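Local coordinates for putative immunoglobulin-blocking virulence protein (Mycoplasma mycoides subsp. capri, PDB 7ADK) that probably works in the mycoplasma system that captures and blocks host immunoglobulins, in an assembly with a partner lipoprotein, at residues 386-391 / 437-442; 421-426 / 459-464. One frame throughout, in Å; residues are numbered along the deposited sequence.

Contact 1: 386-391 / 437-442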
loop_
_atom_site.group_PDB
_atom_site.type_symbol
_atom_site.label_atom_id
_atom_site.label_comp_id
_atom_site.label_asym_id
_atom_site.label_seq_id
_atom_site.Cartn_x
_atom_site.Cartn_y
_atom_site.Cartn_z
ATOM N N LYS A 386 4.874 -42.929 -7.137
ATOM C CA LYS A 386 4.428 -44.187 -7.728
ATOM C C LYS A 386 3.552 -44.975 -6.758
ATOM O O LYS A 386 2.554 -45.551 -7.173
ATOM C CB LYS A 386 5.694 -44.951 -8.147
ATOM C CG LYS A 386 5.447 -46.065 -9.166
ATOM C CD LYS A 386 6.724 -46.847 -9.506
ATOM C CE LYS A 386 7.920 -46.002 -9.970
ATOM N NZ LYS A 386 7.693 -45.335 -11.265
ATOM N N LYS A 387 3.873 -44.966 -5.461
ATOM C CA LYS A 387 3.067 -45.584 -4.396
ATOM C C LYS A 387 1.760 -44.834 -4.144
ATOM O O LYS A 387 0.701 -45.447 -4.150
ATOM C CB LYS A 387 3.913 -45.725 -3.122
ATOM C CG LYS A 387 3.151 -46.419 -1.985
ATOM C CD LYS A 387 4.061 -46.950 -0.875
ATOM C CE LYS A 387 4.849 -48.178 -1.339
ATOM N NZ LYS A 387 5.616 -48.802 -0.264
ATOM N N TYR A 388 1.844 -43.530 -3.905
ATOM C CA TYR A 388 0.740 -42.652 -3.522
ATOM C C TYR A 388 0.158 -41.847 -4.691
ATOM O O TYR A 388 -0.611 -40.923 -4.457
ATOM C CB TYR A 388 1.193 -41.756 -2.362
ATOM C CG TYR A 388 1.629 -42.527 -1.133
ATOM C CD1 TYR A 388 0.656 -43.190 -0.363
ATOM C CD2 TYR A 388 2.984 -42.611 -0.767
ATOM C CE1 TYR A 388 1.034 -43.949 0.753
ATOM C CE2 TYR A 388 3.363 -43.363 0.359
ATOM C CZ TYR A 388 2.388 -44.035 1.119
ATOM O OH TYR A 388 2.767 -44.776 2.189
ATOM N N ASN A 389 0.494 -42.184 -5.934
ATOM C CA ASN A 389 -0.130 -41.662 -7.150
ATOM C C ASN A 389 -0.250 -40.128 -7.189
ATOM O O ASN A 389 -1.352 -39.581 -7.183
ATOM C CB ASN A 389 -1.466 -42.391 -7.395
ATOM C CG ASN A 389 -1.289 -43.873 -7.650
ATOM O OD1 ASN A 389 -0.582 -44.292 -8.551
ATOM N ND2 ASN A 389 -1.916 -44.715 -6.884
ATOM N N PHE A 390 0.878 -39.425 -7.240
ATOM C CA PHE A 390 0.932 -37.987 -7.524
ATOM C C PHE A 390 1.918 -37.685 -8.659
ATOM O O PHE A 390 2.886 -38.415 -8.864
ATOM C CB PHE A 390 1.202 -37.189 -6.238
ATOM C CG PHE A 390 2.476 -37.503 -5.486
ATOM C CD1 PHE A 390 2.440 -38.344 -4.362
ATOM C CD2 PHE A 390 3.690 -36.913 -5.875
ATOM C CE1 PHE A 390 3.607 -38.592 -3.627
ATOM C CE2 PHE A 390 4.860 -37.163 -5.141
ATOM C CZ PHE A 390 4.819 -38.005 -4.019
ATOM N N LYS A 391 1.678 -36.623 -9.433
ATOM C CA LYS A 391 2.602 -36.151 -10.476
ATOM C C LYS A 391 3.675 -35.247 -9.866
ATOM O O LYS A 391 3.464 -34.671 -8.801
ATOM C CB LYS A 391 1.822 -35.405 -11.569
ATOM C CG LYS A 391 0.738 -36.267 -12.230
ATOM C CD LYS A 391 -0.034 -35.539 -13.336
ATOM C CE LYS A 391 -0.781 -34.274 -12.892
ATOM N NZ LYS A 391 -1.823 -34.532 -11.876
ATOM N N GLU A 437 -2.016 -38.862 6.750
ATOM C CA GLU A 437 -2.568 -40.069 7.375
ATOM C C GLU A 437 -2.160 -41.386 6.692
ATOM O O GLU A 437 -1.853 -42.348 7.395
ATOM C CB GLU A 437 -4.092 -39.963 7.497
ATOM C CG GLU A 437 -4.557 -38.978 8.583
ATOM C CD GLU A 437 -4.252 -39.417 10.030
ATOM O OE1 GLU A 437 -4.546 -38.648 10.973
ATOM O OE2 GLU A 437 -3.701 -40.519 10.261
ATOM N N LYS A 438 -2.085 -41.465 5.354
ATOM C CA LYS A 438 -1.619 -42.680 4.669
ATOM C C LYS A 438 -0.160 -43.005 4.998
ATOM O O LYS A 438 0.134 -44.163 5.267
ATOM C CB LYS A 438 -1.924 -42.650 3.162
ATOM C CG LYS A 438 -3.335 -43.195 2.895
ATOM C CD LYS A 438 -3.705 -43.398 1.426
ATOM C CE LYS A 438 -4.299 -42.167 0.762
ATOM N NZ LYS A 438 -4.915 -42.464 -0.537
ATOM N N LEU A 439 0.723 -42.013 5.109
ATOM C CA LEU A 439 2.090 -42.240 5.586
ATOM C C LEU A 439 2.103 -42.730 7.052
ATOM O O LEU A 439 2.891 -43.610 7.388
ATOM C CB LEU A 439 2.949 -40.980 5.377
ATOM C CG LEU A 439 3.611 -40.775 4.000
ATOM C CD1 LEU A 439 4.695 -41.794 3.729
ATOM C CD2 LEU A 439 2.661 -40.828 2.832
ATOM N N GLN A 440 1.214 -42.243 7.919
ATOM C CA GLN A 440 1.161 -42.699 9.312
ATOM C C GLN A 440 0.699 -44.155 9.478
ATOM O O GLN A 440 1.379 -44.918 10.162
ATOM C CB GLN A 440 0.291 -41.766 10.153
ATOM C CG GLN A 440 1.061 -40.512 10.556
ATOM C CD GLN A 440 0.148 -39.514 11.235
ATOM O OE1 GLN A 440 -0.054 -39.509 12.370
ATOM N NE2 GLN A 440 -0.432 -38.644 10.568
ATOM N N LYS A 441 -0.412 -44.584 8.861
ATOM C CA LYS A 441 -0.866 -45.983 8.980
ATOM C C LYS A 441 0.016 -46.987 8.231
ATOM O O LYS A 441 0.116 -48.136 8.654
ATOM C CB LYS A 441 -2.364 -46.134 8.668
ATOM C CG LYS A 441 -2.800 -45.870 7.227
ATOM C CD LYS A 441 -4.307 -46.056 7.051
ATOM C CE LYS A 441 -4.798 -45.773 5.643
ATOM N NZ LYS A 441 -6.200 -46.080 5.449
ATOM N N ASP A 442 0.747 -46.548 7.204
ATOM C CA ASP A 442 1.823 -47.333 6.588
ATOM C C ASP A 442 3.110 -47.381 7.435
ATOM O O ASP A 442 3.981 -48.206 7.200
ATOM C CB ASP A 442 2.096 -46.804 5.175
ATOM C CG ASP A 442 0.926 -47.010 4.208
ATOM O OD1 ASP A 442 0.043 -47.857 4.468
ATOM O OD2 ASP A 442 0.930 -46.365 3.139
#
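The hydroxyl of Y388 donates a hydrogen bond to the carboxylate of D442, OH to OD2 2.6 Å. OD2 accepts with its anti lone pair, the one turned away from OD1. It lies at the edge of the phenol ring, in the ring plane. Ring and carboxylate planes are 26° apart, so the two flat groups meet almost coplanar, from opposite directions. The Y388 side chain points at helix 426-442 because CG stands anti to the carbonyl carbon, chi1 -59°.

Both ring faces are covered. On one, L439 packs its methyl CD2 in a CH-pi contact, 3.8 Å from CD2 to the Y388 ring centroid and 21° off the normal. The methyl is offset toward the CE2 and CZ rim, and L439 CD1 reaches the same side of the ring. On the opposite face K387, the preceding residue, lays its CG over the ring centre. K438 adds its CB, 4.0 Å from Y388 CE1.

Y388 is the first residue past helix 381-387. R431, on helix 426-442, also bonds the carbonyl oxygens of Y388 and N389, and so ties the same turn to the helix. L439 reaches on to F398 of the sheet. Packing and hydrogen bond together fix the ring's direction. A donated phenol proton would probably help stabilise D442 as a carboxylate at this exposed edge.

Contact 2: 421-426 / 459-464; sequences LDVSND and SDQAFK
With CG1 of V423 anti to the carbonyl carbon, chi1 -69°, its other methyl, CG2, lies between N and C and reaches F463. F463 also carries its CG anti to the carbonyl carbon, chi1 -67°, and its ring comes from the opposite direction. V423 CG2 approaches obliquely and meets the outer end of the ring, 3.8 Å from F463 CE1 and equally near F463 CZ. Q461 extends its side chain toward the V423 backbone beside this apolar pair.

V423 sits in a type I turn from D422 to N425, closed by N425 N to D422 O at 3.0 Å. D422 braces it: OD1 accepts S424 OG at 2.6 Å and S424 N at 3.2 Å, both from the same face of the carboxylate. The bond from the backbone N makes this an Asx turn. N453 gives D422 OD1 a further donor from the neighbouring strand.

Y429 and I451 also pack on V423, and M454 on F463. On the other segment, D460 and the backbone N of F463 bond N678 and E680 of the lipoprotein chain. The arrangement is typical of the strand-to-helix turn of a beta-alpha-beta crossover: a tight turn leads from strand 415-422 to N425, the N-cap of helix 426-442.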
loop_
_atom_site.group_PDB
_atom_site.type_symbol
_atom_site.label_atom_id
_atom_site.label_comp_id
_atom_site.label_asym_id
_atom_site.label_seq_id
_atom_site.Cartn_x
_atom_site.Cartn_y
_atom_site.Cartn_z
ATOM N N LEU A 421 5.276 -29.979 1.331
ATOM C CA LEU A 421 3.915 -29.711 0.851
ATOM C C LEU A 421 3.770 -28.231 0.476
ATOM O O LEU A 421 3.628 -27.374 1.350
ATOM C CB LEU A 421 2.895 -30.092 1.941
ATOM C CG LEU A 421 2.680 -31.603 2.107
ATOM C CD1 LEU A 421 2.080 -31.922 3.465
ATOM C CD2 LEU A 421 1.733 -32.139 1.049
ATOM N N ASP A 422 3.761 -27.928 -0.821
ATOM C CA ASP A 422 3.476 -26.586 -1.328
ATOM C C ASP A 422 1.966 -26.353 -1.391
ATOM O O ASP A 422 1.321 -26.611 -2.402
ATOM C CB ASP A 422 4.138 -26.363 -2.693
ATOM C CG ASP A 422 3.808 -24.987 -3.289
ATOM O OD1 ASP A 422 3.338 -24.081 -2.557
ATOM O OD2 ASP A 422 4.017 -24.798 -4.505
ATOM N N VAL A 423 1.378 -25.850 -0.311
ATOM C CA VAL A 423 -0.078 -25.672 -0.191
ATOM C C VAL A 423 -0.608 -24.444 -0.935
ATOM O O VAL A 423 -1.804 -24.167 -0.885
ATOM C CB VAL A 423 -0.549 -25.750 1.271
ATOM C CG1 VAL A 423 -0.398 -27.182 1.782
ATOM C CG2 VAL A 423 0.209 -24.806 2.205
ATOM N N SER A 424 0.228 -23.728 -1.695
ATOM C CA SER A 424 -0.262 -22.827 -2.746
ATOM C C SER A 424 -0.819 -23.600 -3.941
ATOM O O SER A 424 -1.676 -23.077 -4.652
ATOM C CB SER A 424 0.809 -21.855 -3.220
ATOM O OG SER A 424 1.810 -22.495 -3.977
ATOM N N ASN A 425 -0.380 -24.848 -4.145
ATOM C CA ASN A 425 -1.022 -25.786 -5.061
ATOM C C ASN A 425 -2.370 -26.242 -4.467
ATOM O O ASN A 425 -2.546 -26.280 -3.252
ATOM C CB ASN A 425 -0.041 -26.960 -5.249
ATOM C CG ASN A 425 -0.273 -27.806 -6.481
ATOM O OD1 ASN A 425 -1.320 -28.400 -6.676
ATOM N ND2 ASN A 425 0.699 -27.879 -7.345
ATOM N N ASP A 426 -3.275 -26.749 -5.290
ATOM C CA ASP A 426 -4.615 -27.139 -4.844
ATOM C C ASP A 426 -4.787 -28.659 -4.819
ATOM O O ASP A 426 -5.665 -29.150 -4.116
ATOM C CB ASP A 426 -5.683 -26.427 -5.693
ATOM C CG ASP A 426 -5.731 -24.914 -5.460
ATOM O OD1 ASP A 426 -5.730 -24.477 -4.303
ATOM O OD2 ASP A 426 -5.774 -24.144 -6.435
ATOM N N SER A 459 -6.253 -15.989 1.898
ATOM C CA SER A 459 -5.757 -15.593 3.220
ATOM C C SER A 459 -6.531 -16.186 4.396
ATOM O O SER A 459 -6.026 -16.258 5.509
ATOM C CB SER A 459 -5.763 -14.073 3.321
ATOM O OG SER A 459 -5.110 -13.501 2.210
ATOM N N ASP A 460 -7.752 -16.647 4.175
ATOM C CA ASP A 460 -8.617 -17.302 5.153
ATOM C C ASP A 460 -8.465 -18.833 5.156
ATOM O O ASP A 460 -9.177 -19.516 5.884
ATOM C CB ASP A 460 -10.080 -16.910 4.895
ATOM C CG ASP A 460 -10.635 -17.409 3.556
ATOM O OD1 ASP A 460 -9.910 -17.387 2.536
ATOM O OD2 ASP A 460 -11.822 -17.809 3.521
ATOM N N GLN A 461 -7.561 -19.384 4.344
ATOM C CA GLN A 461 -7.283 -20.815 4.209
ATOM C C GLN A 461 -6.979 -21.477 5.562
ATOM O O GLN A 461 -6.054 -21.080 6.265
ATOM C CB GLN A 461 -6.111 -20.934 3.237
ATOM C CG GLN A 461 -5.596 -22.348 2.971
ATOM C CD GLN A 461 -4.397 -22.415 2.042
ATOM O OE1 GLN A 461 -3.938 -23.469 1.666
ATOM N NE2 GLN A 461 -3.818 -21.322 1.615
ATOM N N ALA A 462 -7.767 -22.481 5.938
ATOM C CA ALA A 462 -7.686 -23.135 7.231
ATOM C C ALA A 462 -6.633 -24.247 7.252
ATOM O O ALA A 462 -6.445 -24.953 6.262
ATOM C CB ALA A 462 -9.076 -23.657 7.590
ATOM N N PHE A 463 -5.984 -24.458 8.401
ATOM C CA PHE A 463 -4.972 -25.504 8.607
ATOM C C PHE A 463 -5.169 -26.349 9.874
ATOM O O PHE A 463 -4.471 -27.350 10.010
ATOM C CB PHE A 463 -3.556 -24.914 8.552
ATOM C CG PHE A 463 -3.140 -24.399 7.201
ATOM C CD1 PHE A 463 -2.703 -25.313 6.236
ATOM C CD2 PHE A 463 -3.196 -23.035 6.892
ATOM C CE1 PHE A 463 -2.362 -24.874 4.957
ATOM C CE2 PHE A 463 -2.834 -22.589 5.617
ATOM C CZ PHE A 463 -2.430 -23.513 4.644
ATOM N N LYS A 464 -6.125 -26.035 10.766
ATOM C CA LYS A 464 -6.361 -26.790 12.013
ATOM C C LYS A 464 -6.659 -28.275 11.762
ATOM O O LYS A 464 -6.223 -29.115 12.540
ATOM C CB LYS A 464 -7.468 -26.134 12.874
ATOM C CG LYS A 464 -7.094 -24.776 13.491
ATOM C CD LYS A 464 -8.134 -24.256 14.496
ATOM C CE LYS A 464 -7.740 -22.910 15.127
ATOM N NZ LYS A 464 -8.729 -22.401 16.109
#

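The segments alternate along the chain: 386-391, 421-426, 437-442, then 459-464. Contact centres are 19 Å apart, and the nearest atoms about 7 Å, without touching. Helix 426-442 joins them. Contact 2 lies at its start, where strand 415-422 turns into it, and contact 1 at its last turns. This helix connects strand 415-422 to its parallel neighbour 448-454 in a beta-alpha-beta crossover of the mixed sheet. Contact 1 fastens the turn after helix 381-387 to the crossover helix. Contact 2 joins its entry to the loop after strand 448-454. That loop meets the lipoprotein chain, whereas contact 1 touches no other protein chain.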